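Local coordinates for hypothetical protein (PDB 4JGL), which is of unknown function but adopts a streptavidin-like fold, a curled antiparallel beta sheet supplemented by two extra alpha helices, at residues Y45-P50 and K147-F152. Numbering follows the deposited sequence.
Sequences YGYLMP and KFEDLF
Tyr47 of the strand and Phe148 of the helix face each other where helix segment 147-152 crosses strand segment 45-49 at -74°, the axes 9.8 Å apart and the two CA atoms 7.2 Å apart. The side chains run antiparallel past each other: Tyr47 CB sits over the centre of the Phe148 ring, while Phe148 CB lies over the face of the Tyr47 ring, nearer its margin. The near-parallel rings themselves are displaced well to the side of each other. With CG anti to the backbone N (chi1 -166°), the Tyr47 ring reaches across to the next helical turn, where Phe152, in one of its two conformers, directs an edge at its face in an offset edge-to-face pair, planes at 63°. Tyr47 OH donates a short hydrogen bond to the anti lone pair of Glu149 OE2, 2.6 Å away; Glu149 OE1 is in a salt bridge with Arg145. A phenylalanine in place of Tyr47 would probably leave Glu149 OE2 without its hydroxyl donor. Toward the strand's start, Phe148 CE2 meets Tyr45 CB at 3.6 Å. Lys147 lies across the Tyr45 ring, its CD 3.9 Å above the ring centre; Lys147 NZ is hydrogen-bonded to Tyr65 OH, and a water links it to Tyr45 OH. The contact thus seats helix 142-153, one of the helices added to the fold, against strand 44-49, with Phe160 of helix 158-165 meeting Phe152 and Met58 of the adjacent strand 54-61 touching Tyr45, Lys147 and Phe148.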
loop_
_atom_site.group_PDB
_atom_site.type_symbol
_atom_site.label_atom_id
_atom_site.label_comp_id
_atom_site.label_asym_id
_atom_site.label_seq_id
_atom_site.Cartn_x
_atom_site.Cartn_y
_atom_site.Cartn_z
ATOM N N TYR A 45 1.529 4.629 -2.101
ATOM C CA TYR A 45 2.654 3.734 -1.972
ATOM C C TYR A 45 2.154 2.388 -1.504
ATOM O O TYR A 45 1.308 2.321 -0.598
ATOM C CB TYR A 45 3.653 4.289 -0.943
ATOM C CG TYR A 45 4.059 5.705 -1.231
ATOM C CD1 TYR A 45 3.290 6.785 -0.810
ATOM C CD2 TYR A 45 5.161 5.954 -2.003
ATOM C CE1 TYR A 45 3.658 8.085 -1.098
ATOM C CE2 TYR A 45 5.561 7.254 -2.305
ATOM C CZ TYR A 45 4.797 8.305 -1.872
ATOM O OH TYR A 45 5.168 9.602 -2.156
ATOM N N GLY A 46 2.699 1.325 -2.061
ATOM C CA GLY A 46 2.365 0.002 -1.634
ATOM C C GLY A 46 3.535 -0.803 -1.119
ATOM O O GLY A 46 4.669 -0.592 -1.531
ATOM N N TYR A 47 3.226 -1.800 -0.299
ATOM C CA TYR A 47 4.251 -2.659 0.282
ATOM C C TYR A 47 3.694 -4.052 0.441
ATOM O O TYR A 47 2.751 -4.249 1.205
ATOM C CB TYR A 47 4.695 -2.091 1.631
ATOM C CG TYR A 47 5.960 -2.639 2.222
ATOM C CD1 TYR A 47 7.196 -2.399 1.664
ATOM C CD2 TYR A 47 5.938 -3.343 3.397
ATOM C CE1 TYR A 47 8.361 -2.857 2.260
ATOM C CE2 TYR A 47 7.088 -3.818 3.977
ATOM C CZ TYR A 47 8.292 -3.566 3.424
ATOM O OH TYR A 47 9.427 -4.052 4.047
ATOM N N LEU A 48 4.248 -4.990 -0.306
ATOM C CA LEU A 48 3.805 -6.383 -0.262
ATOM C C LEU A 48 4.736 -7.168 0.654
ATOM O O LEU A 48 5.951 -7.095 0.494
ATOM C CB LEU A 48 3.785 -7.000 -1.661
ATOM C CG LEU A 48 3.121 -8.359 -1.804
ATOM C CD1 LEU A 48 1.626 -8.205 -1.752
ATOM C CD2 LEU A 48 3.551 -9.015 -3.109
HETATM N N MSE A 49 4.159 -7.888 1.611
HETATM C CA MSE A 49 4.923 -8.617 2.626
HETATM C C MSE A 49 4.563 -10.086 2.610
HETATM O O MSE A 49 3.696 -10.532 3.380
HETATM C CB MSE A 49 4.610 -8.064 3.986
HETATM C CG MSE A 49 4.931 -6.631 4.200
HETATM SE SE MSE A 49 4.501 -5.936 5.922
HETATM C CE MSE A 49 5.722 -6.819 6.871
ATOM N N PRO A 50 5.204 -10.860 1.726
ATOM C CA PRO A 50 4.855 -12.271 1.637
ATOM C C PRO A 50 5.078 -13.047 2.939
ATOM O O PRO A 50 4.342 -14.003 3.178
ATOM C CB PRO A 50 5.770 -12.784 0.535
ATOM C CG PRO A 50 6.109 -11.569 -0.288
ATOM C CD PRO A 50 6.149 -10.459 0.673
ATOM N N LYS A 147 10.806 4.012 1.860
ATOM C CA LYS A 147 9.898 4.851 2.640
ATOM C C LYS A 147 9.195 4.031 3.711
ATOM O O LYS A 147 9.140 4.418 4.875
ATOM C CB LYS A 147 8.902 5.542 1.716
ATOM C CG LYS A 147 8.021 6.567 2.379
ATOM C CD LYS A 147 7.064 7.164 1.343
ATOM C CE LYS A 147 6.299 8.364 1.849
ATOM N NZ LYS A 147 7.141 9.561 2.092
ATOM N N PHE A 148 8.647 2.887 3.341
ATOM C CA PHE A 148 8.014 2.029 4.321
ATOM C C PHE A 148 9.013 1.524 5.372
ATOM O O PHE A 148 8.706 1.488 6.569
ATOM C CB PHE A 148 7.351 0.803 3.671
ATOM C CG PHE A 148 5.963 1.060 3.138
ATOM C CD1 PHE A 148 4.877 0.996 3.977
ATOM C CD2 PHE A 148 5.744 1.321 1.807
ATOM C CE1 PHE A 148 3.597 1.197 3.489
ATOM C CE2 PHE A 148 4.454 1.547 1.320
ATOM C CZ PHE A 148 3.392 1.455 2.157
ATOM N N GLU A 149 10.183 1.098 4.915
ATOM C CA GLU A 149 11.129 0.476 5.834
ATOM C C GLU A 149 11.696 1.498 6.818
ATOM O O GLU A 149 11.926 1.182 7.990
ATOM C CB GLU A 149 12.172 -0.316 5.057
ATOM C CG GLU A 149 11.477 -1.518 4.409
ATOM C CD GLU A 149 12.289 -2.368 3.477
ATOM O OE1 GLU A 149 13.411 -1.971 3.083
ATOM O OE2 GLU A 149 11.765 -3.454 3.085
ATOM N N ASP A 150 11.886 2.725 6.372
ATOM C CA ASP A 150 12.293 3.800 7.279
ATOM C C ASP A 150 11.217 4.078 8.324
ATOM O O ASP A 150 11.515 4.272 9.506
ATOM C CB ASP A 150 12.589 5.073 6.493
ATOM C CG ASP A 150 12.942 6.224 7.363
ATOM O OD1 ASP A 150 14.089 6.235 7.840
ATOM O OD2 ASP A 150 12.082 7.114 7.564
ATOM N N LEU A 151 9.958 4.115 7.895
ATOM C CA LEU A 151 8.857 4.339 8.797
ATOM C C LEU A 151 8.767 3.211 9.847
ATOM O O LEU A 151 8.623 3.479 11.042
ATOM C CB LEU A 151 7.591 4.528 7.960
ATOM C CG LEU A 151 6.305 4.842 8.678
ATOM C CD1 LEU A 151 6.368 6.218 9.310
ATOM C CD2 LEU A 151 5.120 4.697 7.693
ATOM N N PHE A 152 8.887 1.952 9.427
ATOM C CA PHE A 152 8.808 0.831 10.383
ATOM C C PHE A 152 9.828 0.945 11.480
ATOM O O PHE A 152 9.550 0.576 12.620
ATOM C CB PHE A 152 9.125 -0.523 9.775
ATOM C CG PHE A 152 8.178 -0.980 8.743
ATOM C CD1 PHE A 152 6.827 -0.725 8.836
ATOM C CD2 PHE A 152 8.655 -1.725 7.685
ATOM C CE1 PHE A 152 5.968 -1.175 7.861
ATOM C CE2 PHE A 152 7.813 -2.178 6.723
ATOM C CZ PHE A 152 6.464 -1.914 6.806
HETATM O O HOH W 1 5.069 11.195 0.591
#